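Local coordinates for major capsid protein (Human herpesvirus 1, PDB 1NO7), which forms the pentons and hexons of the icosahedral herpesvirus capsid, its upper domain building the outward-facing part of these capsomer towers, at residues Asn216-Val221 with Asp242-Val247; Leu282-Trp287 with Ile361-Met366; Pro368-Gly373 with Ala565-Leu570; Gly481-Gly486 with Leu508-Leu513. One frame throughout, in Å; residues are numbered along the deposited sequence.

Contact 1 (Asn216-Val221 with Asp242-Val247)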
loop_
_atom_site.group_PDB
_atom_site.type_symbol
_atom_site.label_atom_id
_atom_site.label_comp_id
_atom_site.label_asym_id
_atom_site.label_seq_id
_atom_site.Cartn_x
_atom_site.Cartn_y
_atom_site.Cartn_z
ATOM N N ASN A 216 2.813 8.725 2.812
ATOM C CA ASN A 216 2.183 7.411 2.893
ATOM C C ASN A 216 1.244 7.112 1.702
ATOM O O ASN A 216 0.553 6.080 1.676
ATOM C CB ASN A 216 1.432 7.266 4.235
ATOM C CG ASN A 216 -0.013 7.741 4.164
ATOM O OD1 ASN A 216 -0.292 8.941 4.015
ATOM N ND2 ASN A 216 -0.946 6.793 4.266
ATOM N N ASP A 217 1.232 8.006 0.715
ATOM C CA ASP A 217 0.383 7.834 -0.468
ATOM C C ASP A 217 1.071 8.402 -1.717
ATOM O O ASP A 217 1.276 9.623 -1.830
ATOM C CB ASP A 217 -0.957 8.544 -0.273
ATOM C CG ASP A 217 -1.911 8.329 -1.441
ATOM O OD1 ASP A 217 -1.491 8.543 -2.608
ATOM O OD2 ASP A 217 -3.085 7.953 -1.190
ATOM N N TYR A 218 1.387 7.541 -2.681
ATOM C CA TYR A 218 2.075 8.022 -3.869
ATOM C C TYR A 218 1.264 9.019 -4.680
ATOM O O TYR A 218 1.777 10.076 -5.062
ATOM C CB TYR A 218 2.507 6.868 -4.787
ATOM C CG TYR A 218 3.663 7.286 -5.674
ATOM C CD1 TYR A 218 4.861 7.724 -5.102
ATOM C CD2 TYR A 218 3.535 7.346 -7.065
ATOM C CE1 TYR A 218 5.900 8.225 -5.879
ATOM C CE2 TYR A 218 4.574 7.849 -7.860
ATOM C CZ TYR A 218 5.753 8.294 -7.254
ATOM O OH TYR A 218 6.771 8.861 -7.998
ATOM N N SER A 219 0.007 8.678 -4.952
ATOM C CA SER A 219 -0.859 9.555 -5.723
ATOM C C SER A 219 -0.732 11.000 -5.247
ATOM O O SER A 219 -0.545 11.914 -6.057
ATOM C CB SER A 219 -2.308 9.093 -5.610
ATOM O OG SER A 219 -2.525 7.915 -6.368
ATOM N N LEU A 220 -0.830 11.212 -3.937
ATOM C CA LEU A 220 -0.697 12.567 -3.419
ATOM C C LEU A 220 0.718 13.031 -3.719
ATOM O O LEU A 220 0.911 13.974 -4.487
ATOM C CB LEU A 220 -0.945 12.628 -1.912
ATOM C CG LEU A 220 -2.221 11.926 -1.410
ATOM C CD1 LEU A 220 -2.526 12.494 -0.014
ATOM C CD2 LEU A 220 -3.421 12.118 -2.356
ATOM N N VAL A 221 1.707 12.368 -3.129
ATOM C CA VAL A 221 3.091 12.743 -3.376
ATOM C C VAL A 221 3.281 13.072 -4.861
ATOM O O VAL A 221 3.995 14.019 -5.218
ATOM C CB VAL A 221 4.054 11.607 -2.989
ATOM C CG1 VAL A 221 5.469 11.955 -3.446
ATOM C CG2 VAL A 221 4.027 11.398 -1.461
ATOM N N ASP A 242 12.503 15.143 -4.843
ATOM C CA ASP A 242 13.537 14.139 -4.640
ATOM C C ASP A 242 12.907 12.751 -4.563
ATOM O O ASP A 242 13.368 11.812 -5.213
ATOM C CB ASP A 242 14.310 14.426 -3.351
ATOM C CG ASP A 242 15.746 13.952 -3.423
ATOM O OD1 ASP A 242 16.456 14.002 -2.393
ATOM O OD2 ASP A 242 16.170 13.539 -4.524
ATOM N N LEU A 243 11.841 12.627 -3.777
ATOM C CA LEU A 243 11.165 11.346 -3.633
ATOM C C LEU A 243 10.870 10.767 -5.010
ATOM O O LEU A 243 11.384 9.718 -5.376
ATOM C CB LEU A 243 9.857 11.516 -2.878
ATOM C CG LEU A 243 9.585 10.456 -1.814
ATOM C CD1 LEU A 243 10.305 10.889 -0.545
ATOM C CD2 LEU A 243 8.080 10.319 -1.532
ATOM N N VAL A 244 10.047 11.457 -5.787
ATOM C CA VAL A 244 9.708 10.961 -7.113
ATOM C C VAL A 244 10.945 10.795 -7.998
ATOM O O VAL A 244 11.015 9.876 -8.812
ATOM C CB VAL A 244 8.744 11.902 -7.834
ATOM C CG1 VAL A 244 8.247 11.213 -9.118
ATOM C CG2 VAL A 244 7.594 12.278 -6.909
ATOM N N ALA A 245 11.913 11.694 -7.838
ATOM C CA ALA A 245 13.144 11.649 -8.624
ATOM C C ALA A 245 13.850 10.295 -8.450
ATOM O O ALA A 245 14.551 9.814 -9.357
ATOM C CB ALA A 245 14.074 12.791 -8.195
ATOM N N HIS A 246 13.660 9.693 -7.276
ATOM C CA HIS A 246 14.256 8.403 -6.940
ATOM C C HIS A 246 13.405 7.349 -7.622
ATOM O O HIS A 246 13.885 6.635 -8.499
ATOM C CB HIS A 246 14.221 8.191 -5.424
ATOM C CG HIS A 246 15.098 7.081 -4.940
ATOM N ND1 HIS A 246 16.453 7.240 -4.740
ATOM C CD2 HIS A 246 14.809 5.806 -4.588
ATOM C CE1 HIS A 246 16.962 6.109 -4.281
ATOM N NE2 HIS A 246 15.986 5.223 -4.179
ATOM N N VAL A 247 12.138 7.258 -7.224
ATOM C CA VAL A 247 11.238 6.286 -7.828
ATOM C C VAL A 247 11.370 6.344 -9.344
ATOM O O VAL A 247 11.011 5.391 -10.041
ATOM C CB VAL A 247 9.763 6.537 -7.435
ATOM C CG1 VAL A 247 8.815 5.751 -8.371
ATOM C CG2 VAL A 247 9.544 6.105 -5.966
#
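Val221 and Tyr218, one helical turn apart, pack against Leu243, Val244 and Val247 of the facing helix; no hydrogen bond crosses, carbons meeting carbons except where the Tyr218 hydroxyl oxygen rests on valine methyls. Val221 sets CG1 against Leu243 CD2, 3.6 Å away, the two side chains crossing at about a right angle. The same CG1 comes within 4.1 Å of Val244 CG2, here with the side chains sliding past each other in opposite directions. Tyr218 reaches farther. With CG anti to the backbone N (chi1 -157°), its phenol extends across the gap until the hydroxyl end meets the two valines; Val247 CG1 lies 3.7 Å from Tyr218 OH and approaches the ring obliquely, as does Val244. This is packing between consecutive helices: the first turn of helix 218-226 rests on the middle of helix 234-256. Rings of helix 353-371 also border it, Tyr362 and His359 both meeting the Tyr218 ring.

Asp217 is the N-cap of helix 218-226, and its OD1 accepts from Leu220 N at 3.1 Å, nearly straight at 161° although the donor sits above the carboxylate plane. Asp217 OD2 is held in turn by Trp287 NE1 and Gln181 NE2.

Contact 2 (Leu282-Trp287 with Ile361-Met366)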
loop_
_atom_site.group_PDB
_atom_site.type_symbol
_atom_site.label_atom_id
_atom_site.label_comp_id
_atom_site.label_asym_id
_atom_site.label_seq_id
_atom_site.Cartn_x
_atom_site.Cartn_y
_atom_site.Cartn_z
ATOM N N LEU A 282 -0.644 -6.340 -9.270
ATOM C CA LEU A 282 -1.156 -5.006 -9.053
ATOM C C LEU A 282 -0.695 -4.629 -7.662
ATOM O O LEU A 282 -0.643 -5.472 -6.758
ATOM C CB LEU A 282 -2.682 -4.962 -9.203
ATOM C CG LEU A 282 -3.519 -6.026 -8.501
ATOM C CD1 LEU A 282 -3.913 -5.515 -7.125
ATOM C CD2 LEU A 282 -4.762 -6.320 -9.322
ATOM N N PRO A 283 -0.313 -3.354 -7.487
ATOM C CA PRO A 283 0.168 -2.826 -6.210
ATOM C C PRO A 283 -0.794 -3.126 -5.085
ATOM O O PRO A 283 -1.979 -3.351 -5.309
ATOM C CB PRO A 283 0.339 -1.334 -6.487
ATOM C CG PRO A 283 -0.665 -1.067 -7.566
ATOM C CD PRO A 283 -0.534 -2.269 -8.461
ATOM N N PRO A 284 -0.289 -3.122 -3.851
ATOM C CA PRO A 284 -1.074 -3.405 -2.651
ATOM C C PRO A 284 -2.325 -2.558 -2.505
ATOM O O PRO A 284 -3.382 -3.108 -2.210
ATOM C CB PRO A 284 -0.077 -3.165 -1.530
ATOM C CG PRO A 284 0.762 -2.026 -2.094
ATOM C CD PRO A 284 0.993 -2.483 -3.506
ATOM N N LEU A 285 -2.200 -1.249 -2.742
ATOM C CA LEU A 285 -3.322 -0.305 -2.615
ATOM C C LEU A 285 -3.712 0.343 -3.942
ATOM O O LEU A 285 -2.888 0.982 -4.604
ATOM C CB LEU A 285 -2.949 0.766 -1.592
ATOM C CG LEU A 285 -2.706 0.156 -0.202
ATOM C CD1 LEU A 285 -2.224 1.198 0.822
ATOM C CD2 LEU A 285 -4.025 -0.480 0.256
ATOM N N VAL A 286 -4.973 0.195 -4.329
ATOM C CA VAL A 286 -5.418 0.751 -5.603
ATOM C C VAL A 286 -6.640 1.649 -5.508
ATOM O O VAL A 286 -7.753 1.164 -5.260
ATOM C CB VAL A 286 -5.786 -0.363 -6.581
ATOM C CG1 VAL A 286 -5.789 0.171 -8.010
ATOM C CG2 VAL A 286 -4.841 -1.506 -6.414
ATOM N N TRP A 287 -6.457 2.945 -5.739
ATOM C CA TRP A 287 -7.588 3.868 -5.688
ATOM C C TRP A 287 -8.507 3.729 -6.914
ATOM O O TRP A 287 -9.723 3.601 -6.773
ATOM C CB TRP A 287 -7.082 5.301 -5.557
ATOM C CG TRP A 287 -6.640 5.644 -4.162
ATOM C CD1 TRP A 287 -5.432 6.192 -3.781
ATOM C CD2 TRP A 287 -7.428 5.548 -2.967
ATOM N NE1 TRP A 287 -5.431 6.447 -2.422
ATOM C CE2 TRP A 287 -6.642 6.063 -1.899
ATOM C CE3 TRP A 287 -8.725 5.082 -2.691
ATOM C CZ2 TRP A 287 -7.118 6.125 -0.579
ATOM C CZ3 TRP A 287 -9.201 5.145 -1.369
ATOM C CH2 TRP A 287 -8.396 5.664 -0.337
ATOM N N ILE A 361 6.470 0.371 -7.350
ATOM C CA ILE A 361 7.852 0.640 -6.950
ATOM C C ILE A 361 7.872 1.298 -5.572
ATOM O O ILE A 361 8.646 0.908 -4.684
ATOM C CB ILE A 361 8.555 1.602 -7.900
ATOM C CG1 ILE A 361 8.615 0.981 -9.305
ATOM C CG2 ILE A 361 9.923 1.963 -7.322
ATOM C CD1 ILE A 361 9.593 1.673 -10.291
ATOM N N TYR A 362 7.011 2.297 -5.406
ATOM C CA TYR A 362 6.913 3.045 -4.164
ATOM C C TYR A 362 6.491 2.166 -2.985
ATOM O O TYR A 362 7.175 2.121 -1.955
ATOM C CB TYR A 362 5.895 4.178 -4.331
ATOM C CG TYR A 362 5.980 5.205 -3.235
ATOM C CD1 TYR A 362 6.983 6.179 -3.250
ATOM C CD2 TYR A 362 5.114 5.161 -2.140
ATOM C CE1 TYR A 362 7.127 7.089 -2.193
ATOM C CE2 TYR A 362 5.251 6.060 -1.078
ATOM C CZ TYR A 362 6.262 7.017 -1.113
ATOM O OH TYR A 362 6.430 7.882 -0.059
ATOM N N TYR A 363 5.365 1.469 -3.152
ATOM C CA TYR A 363 4.799 0.613 -2.105
ATOM C C TYR A 363 5.591 -0.636 -1.725
ATOM O O TYR A 363 5.630 -1.020 -0.537
ATOM C CB TYR A 363 3.372 0.212 -2.485
ATOM C CG TYR A 363 2.426 1.359 -2.339
ATOM C CD1 TYR A 363 2.575 2.508 -3.111
ATOM C CD2 TYR A 363 1.441 1.347 -1.361
ATOM C CE1 TYR A 363 1.772 3.628 -2.904
ATOM C CE2 TYR A 363 0.628 2.459 -1.142
ATOM C CZ TYR A 363 0.799 3.600 -1.912
ATOM O OH TYR A 363 0.011 4.713 -1.672
ATOM N N TYR A 364 6.216 -1.263 -2.725
ATOM C CA TYR A 364 7.001 -2.473 -2.506
ATOM C C TYR A 364 8.478 -2.209 -2.248
ATOM O O TYR A 364 9.183 -3.079 -1.756
ATOM C CB TYR A 364 6.839 -3.425 -3.691
ATOM C CG TYR A 364 5.471 -4.086 -3.744
ATOM C CD1 TYR A 364 4.719 -4.080 -4.928
ATOM C CD2 TYR A 364 4.938 -4.742 -2.620
ATOM C CE1 TYR A 364 3.460 -4.710 -5.002
ATOM C CE2 TYR A 364 3.682 -5.382 -2.675
ATOM C CZ TYR A 364 2.943 -5.358 -3.875
ATOM O OH TYR A 364 1.677 -5.942 -3.956
ATOM N N VAL A 365 8.964 -1.017 -2.563
ATOM C CA VAL A 365 10.370 -0.748 -2.299
ATOM C C VAL A 365 10.561 0.439 -1.365
ATOM O O VAL A 365 11.048 0.296 -0.230
ATOM C CB VAL A 365 11.125 -0.449 -3.579
ATOM C CG1 VAL A 365 12.601 -0.260 -3.271
ATOM C CG2 VAL A 365 10.920 -1.571 -4.566
ATOM N N MET A 366 10.184 1.611 -1.872
ATOM C CA MET A 366 10.280 2.870 -1.144
ATOM C C MET A 366 9.693 2.779 0.274
ATOM O O MET A 366 10.375 3.111 1.254
ATOM C CB MET A 366 9.572 3.961 -1.950
ATOM C CG MET A 366 10.191 4.227 -3.324
ATOM S SD MET A 366 11.596 5.446 -3.272
ATOM C CE MET A 366 12.284 5.149 -1.602
#
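Tyr363 and Tyr364, neighbours on helix 353-371, receive Pro284 between them, and following Tyr363 outward from its backbone shows how. Its CB already touches the proline ring, 3.5 Å from Pro284 CG. CG of the tyrosine stays close to the same carbon, and Tyr363 CD2 is again 3.5 Å from Pro284 CG, an oblique approach to the aromatic ring. Farther out the partner changes: Tyr363 CE2 lies 3.7 Å from Leu285 CD1, which comes at the ring edge, near its plane. The tip leaves the contact, Tyr363 OH making a weak hydrogen bond with Tyr218 N. A first torsion of -73°, with CG anti to the carbonyl carbon, sends the ring along this path.

Tyr364 takes the other part of the proline. Pro284 CD stands over one face, 3.9 Å from the centroid of the Tyr364 ring and 30° off its normal, a CH-pi contact. In this stretch the helix widens into a pi-type turn, where Ile361 O accepts from both Val365 N and Met366 N.

In this alpha plus beta fold the loop 282-287 lies between helix 353-371 and strand 478-483: Pro284 and Val286 make backbone hydrogen bonds with Leu483, the loop running parallel to the strand. Pro284 N has no hydrogen to share with Tyr364 OH; the loop's backbone bonds go to Leu483, while its proline and leucine carbons meet the tyrosines by van der Waals and CH-pi contact.

Contact 3 (Pro368-Gly373 with Ala565-Leu570)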
loop_
_atom_site.group_PDB
_atom_site.type_symbol
_atom_site.label_atom_id
_atom_site.label_comp_id
_atom_site.label_asym_id
_atom_site.label_seq_id
_atom_site.Cartn_x
_atom_site.Cartn_y
_atom_site.Cartn_z
ATOM N N PRO A 368 8.873 0.060 2.291
ATOM C CA PRO A 368 9.653 -0.850 3.132
ATOM C C PRO A 368 10.983 -0.195 3.431
ATOM O O PRO A 368 11.435 -0.188 4.575
ATOM C CB PRO A 368 9.828 -2.076 2.251
ATOM C CG PRO A 368 8.632 -2.019 1.300
ATOM C CD PRO A 368 8.584 -0.557 0.979
ATOM N N ALA A 369 11.599 0.362 2.394
ATOM C CA ALA A 369 12.878 1.037 2.551
ATOM C C ALA A 369 12.881 1.964 3.771
ATOM O O ALA A 369 13.774 1.865 4.618
ATOM C CB ALA A 369 13.201 1.839 1.295
ATOM N N PHE A 370 11.875 2.843 3.862
ATOM C CA PHE A 370 11.754 3.809 4.965
ATOM C C PHE A 370 11.096 3.302 6.247
ATOM O O PHE A 370 11.531 3.632 7.356
ATOM C CB PHE A 370 10.960 5.040 4.509
ATOM C CG PHE A 370 11.675 5.890 3.515
ATOM C CD1 PHE A 370 11.267 5.922 2.192
ATOM C CD2 PHE A 370 12.773 6.651 3.900
ATOM C CE1 PHE A 370 11.949 6.699 1.262
ATOM C CE2 PHE A 370 13.464 7.434 2.977
ATOM C CZ PHE A 370 13.052 7.457 1.651
ATOM N N SER A 371 10.039 2.514 6.090
ATOM C CA SER A 371 9.283 2.016 7.233
ATOM C C SER A 371 9.893 0.809 7.902
ATOM O O SER A 371 9.536 0.494 9.047
ATOM C CB SER A 371 7.862 1.636 6.810
ATOM O OG SER A 371 7.877 0.452 6.020
ATOM N N ARG A 372 10.780 0.110 7.182
ATOM C CA ARG A 372 11.425 -1.091 7.708
ATOM C C ARG A 372 10.369 -1.977 8.361
ATOM O O ARG A 372 10.589 -2.517 9.450
ATOM C CB ARG A 372 12.504 -0.730 8.736
ATOM C CG ARG A 372 13.708 0.011 8.169
ATOM C CD ARG A 372 14.330 -0.761 7.013
ATOM N NE ARG A 372 15.788 -0.639 6.969
ATOM C CZ ARG A 372 16.440 0.501 6.777
ATOM N NH1 ARG A 372 15.761 1.625 6.610
ATOM N NH2 ARG A 372 17.767 0.517 6.757
ATOM N N GLY A 373 9.210 -2.090 7.710
ATOM C CA GLY A 373 8.147 -2.940 8.223
ATOM C C GLY A 373 7.237 -2.392 9.311
ATOM O O GLY A 373 6.095 -2.848 9.441
ATOM N N ALA A 565 21.147 -0.871 6.032
ATOM C CA ALA A 565 21.725 0.017 5.038
ATOM C C ALA A 565 20.979 1.345 4.942
ATOM O O ALA A 565 19.819 1.453 5.342
ATOM C CB ALA A 565 21.726 -0.670 3.685
ATOM N N GLY A 566 21.660 2.355 4.411
ATOM C CA GLY A 566 21.021 3.642 4.238
ATOM C C GLY A 566 19.870 3.371 3.297
ATOM O O GLY A 566 19.902 2.378 2.565
ATOM N N GLU A 567 18.849 4.222 3.306
ATOM C CA GLU A 567 17.720 3.993 2.424
ATOM C C GLU A 567 18.154 3.875 0.966
ATOM O O GLU A 567 17.796 2.903 0.295
ATOM C CB GLU A 567 16.672 5.092 2.585
ATOM C CG GLU A 567 15.698 4.848 3.743
ATOM C CD GLU A 567 16.350 4.987 5.125
ATOM O OE1 GLU A 567 15.637 4.785 6.145
ATOM O OE2 GLU A 567 17.565 5.296 5.187
ATOM N N ASN A 568 18.939 4.835 0.478
ATOM C CA ASN A 568 19.401 4.785 -0.913
ATOM C C ASN A 568 19.906 3.393 -1.296
ATOM O O ASN A 568 19.487 2.826 -2.315
ATOM C CB ASN A 568 20.506 5.812 -1.149
ATOM C CG ASN A 568 19.963 7.206 -1.343
ATOM O OD1 ASN A 568 20.305 8.125 -0.595
ATOM N ND2 ASN A 568 19.105 7.376 -2.352
ATOM N N ALA A 569 20.802 2.847 -0.477
ATOM C CA ALA A 569 21.346 1.517 -0.720
ATOM C C ALA A 569 20.188 0.515 -0.683
ATOM O O ALA A 569 19.763 -0.036 -1.719
ATOM C CB ALA A 569 22.368 1.178 0.357
ATOM N N LEU A 570 19.667 0.314 0.526
ATOM C CA LEU A 570 18.561 -0.613 0.755
ATOM C C LEU A 570 17.481 -0.518 -0.314
ATOM O O LEU A 570 16.714 -1.462 -0.524
ATOM C CB LEU A 570 17.948 -0.358 2.133
ATOM C CG LEU A 570 16.612 -1.045 2.388
ATOM C CD1 LEU A 570 16.733 -2.527 2.136
ATOM C CD2 LEU A 570 16.188 -0.773 3.831
#
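Glu567 shares its carboxylate between two arginines: OE2 goes to Arg165 of helix 158-169, the stronger partner, while Arg372 NH1 makes a salt bridge with Glu567 OE1 at 3.2 Å, a weak bond in angle. The contact joins helix ends, the C-terminal turn of helix 353-371 to the first turn of helix 567-577, with Gly566 as the N-cap of the latter. Arg372 is the first residue to depart from the helix, and its positive phi (46°) places it in the left-handed region.

The guanidinium does three things at once. In its own plane it meets Glu567 OE1 at the edge, although the carboxylate stands 80° to that plane. Arg372 NH2 also gives a weak hydrogen bond to Ala565 O, 2.7 Å away. Over one face sits Leu570 CD2, which lies 3.7 Å from Arg372 CD as well, so a methyl group covers the flat group while its rim deals with oxygens.

Ala369 O lies beside Glu567 and Leu570, 3.7 Å from Leu570 CD2. The bent glutamate chain also crosses the phenyl ring of Phe370 obliquely, bringing Glu567 CG to 3.5 Å from Phe370 CE2.

Contact 4 (Gly481-Gly486 with Leu508-Leu513)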
loop_
_atom_site.group_PDB
_atom_site.type_symbol
_atom_site.label_atom_id
_atom_site.label_comp_id
_atom_site.label_asym_id
_atom_site.label_seq_id
_atom_site.Cartn_x
_atom_site.Cartn_y
_atom_site.Cartn_z
ATOM N N GLY A 481 -2.536 -10.325 -2.725
ATOM C CA GLY A 481 -3.629 -9.532 -2.197
ATOM C C GLY A 481 -3.467 -8.060 -2.551
ATOM O O GLY A 481 -2.480 -7.661 -3.185
ATOM N N ALA A 482 -4.440 -7.251 -2.145
ATOM C CA ALA A 482 -4.418 -5.818 -2.402
ATOM C C ALA A 482 -5.733 -5.190 -1.944
ATOM O O ALA A 482 -6.770 -5.855 -1.900
ATOM C CB ALA A 482 -4.191 -5.539 -3.899
ATOM N N LEU A 483 -5.681 -3.911 -1.588
ATOM C CA LEU A 483 -6.866 -3.188 -1.151
ATOM C C LEU A 483 -7.228 -2.095 -2.139
ATOM O O LEU A 483 -6.350 -1.366 -2.638
ATOM C CB LEU A 483 -6.639 -2.588 0.227
ATOM C CG LEU A 483 -6.477 -3.707 1.246
ATOM C CD1 LEU A 483 -6.297 -3.125 2.634
ATOM C CD2 LEU A 483 -7.697 -4.633 1.173
ATOM N N HIS A 484 -8.524 -2.002 -2.429
ATOM C CA HIS A 484 -9.034 -1.003 -3.350
ATOM C C HIS A 484 -8.929 0.355 -2.674
ATOM O O HIS A 484 -7.946 1.077 -2.836
ATOM C CB HIS A 484 -10.487 -1.299 -3.688
ATOM C CG HIS A 484 -11.053 -0.374 -4.713
ATOM N ND1 HIS A 484 -10.399 -0.087 -5.891
ATOM C CD2 HIS A 484 -12.222 0.306 -4.753
ATOM C CE1 HIS A 484 -11.142 0.728 -6.617
ATOM N NE2 HIS A 484 -12.254 0.981 -5.950
ATOM N N ALA A 485 -9.935 0.710 -1.896
ATOM C CA ALA A 485 -9.875 1.986 -1.212
ATOM C C ALA A 485 -9.218 1.766 0.144
ATOM O O ALA A 485 -9.906 1.618 1.154
ATOM C CB ALA A 485 -11.273 2.540 -1.030
ATOM N N GLY A 486 -7.894 1.732 0.185
ATOM C CA GLY A 486 -7.246 1.529 1.472
ATOM C C GLY A 486 -6.069 2.468 1.638
ATOM O O GLY A 486 -5.640 3.098 0.660
ATOM N N LEU A 508 -5.897 -4.168 8.275
ATOM C CA LEU A 508 -6.193 -5.285 7.383
ATOM C C LEU A 508 -5.012 -5.442 6.426
ATOM O O LEU A 508 -5.077 -4.962 5.281
ATOM C CB LEU A 508 -7.464 -4.996 6.591
ATOM C CG LEU A 508 -7.892 -6.103 5.634
ATOM C CD1 LEU A 508 -9.132 -6.812 6.210
ATOM C CD2 LEU A 508 -8.210 -5.512 4.248
ATOM N N PRO A 509 -3.919 -6.119 6.879
ATOM C CA PRO A 509 -2.708 -6.336 6.073
ATOM C C PRO A 509 -2.949 -7.177 4.823
ATOM O O PRO A 509 -3.513 -8.276 4.905
ATOM C CB PRO A 509 -1.758 -7.042 7.047
ATOM C CG PRO A 509 -2.283 -6.677 8.401
ATOM C CD PRO A 509 -3.768 -6.778 8.189
ATOM N N VAL A 510 -2.528 -6.656 3.670
ATOM C CA VAL A 510 -2.686 -7.382 2.414
ATOM C C VAL A 510 -1.426 -8.189 2.129
ATOM O O VAL A 510 -1.423 -9.063 1.255
ATOM C CB VAL A 510 -2.886 -6.431 1.212
ATOM C CG1 VAL A 510 -4.223 -5.760 1.312
ATOM C CG2 VAL A 510 -1.775 -5.388 1.169
ATOM N N HIS A 511 -0.358 -7.912 2.872
ATOM C CA HIS A 511 0.895 -8.600 2.624
ATOM C C HIS A 511 1.894 -8.497 3.782
ATOM O O HIS A 511 1.987 -7.467 4.458
ATOM C CB HIS A 511 1.495 -8.045 1.338
ATOM C CG HIS A 511 2.738 -8.742 0.909
ATOM N ND1 HIS A 511 3.963 -8.494 1.487
ATOM C CD2 HIS A 511 2.946 -9.697 -0.027
ATOM C CE1 HIS A 511 4.873 -9.267 0.924
ATOM N NE2 HIS A 511 4.283 -10.007 0.002
ATOM N N ALA A 512 2.632 -9.581 4.009
ATOM C CA ALA A 512 3.610 -9.657 5.094
ATOM C C ALA A 512 4.398 -8.358 5.214
ATOM O O ALA A 512 4.697 -7.908 6.322
ATOM C CB ALA A 512 4.560 -10.827 4.852
ATOM N N LEU A 513 4.717 -7.751 4.072
ATOM C CA LEU A 513 5.496 -6.511 4.050
ATOM C C LEU A 513 4.881 -5.354 4.850
ATOM O O LEU A 513 5.597 -4.495 5.391
ATOM C CB LEU A 513 5.734 -6.081 2.594
ATOM C CG LEU A 513 7.193 -6.216 2.147
ATOM C CD1 LEU A 513 7.267 -6.077 0.646
ATOM C CD2 LEU A 513 8.043 -5.152 2.834
#
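Gly481 and Val510 bring their CA atoms to 5.2 Å, about the spacing of paired strands, yet no hydrogen bond crosses between the two segments. Gly481 lies on strand 478-483, weakly bonded here and an outermost strand of a three-stranded antiparallel sheet, and the loop 508-513, which follows strand 505-507, passes beside it without joining the ladder. The backbone of this stretch bonds elsewhere: Ala482 pairs with Leu458 within the sheet, and Leu483 with Pro284 and Val286. Leu508, for its part, makes a backbone bond to Thr377, whose OG1 adds weak bonds to Leu508 O and Val510 N.

What remains between the segments is packing without hydrogen bonds, mostly carbon on carbon. Val510 turns its side chain toward the strand, its CG1 lying 3.6 Å from Ala482 C, so that the valine packs partly on peptide atoms, while Gly481 CA comes to 4.1 Å from Val510 O. Leu483 supplies the matching side chain. Its CG is anti to the carbonyl carbon (chi1 -66°), and the isopropyl end reaches both loop residues: Leu483 CD1 is 3.5 Å from Leu508 CD2, and Leu483 CD2 is 3.7 Å from Val510 CG1. Each pair of side chains crosses at a slant. Leu508 packs on Met51 and Gln52 of helix 48-56 too, which places it between the strand and that helix.

Farther along the loop, His511 is held at both ring nitrogens. NE2 bonds to Ile552 O, and His511 ND1 accepts from Leu513 N at 2.8 Å, a nearly straight bond (166°) whose donor is tilted 23° from the imidazole plane.

Helix 353-371 ties the set together: it supplies one segment each to contacts 2 and 3, and Tyr362 and Tyr363 reach from it to contact 1. All four contacts are buried and none is a surface contact. Contacts 2 and 4 lie deepest, about 5 and 6 Å from the chain centre to their own centres, and both rest on apolar packing; they share the Leu483 region. Contacts 1 and 3 lie farther out, about 13 and 16 Å from that centre, with partly exposed residues such as Val244 and Arg372. Both join helices, but contact 1 relies on aliphatic and phenol packing whereas contact 3 alone carries a salt bridge across. Pro368 and Leu513 bring contacts 3 and 4 into touch.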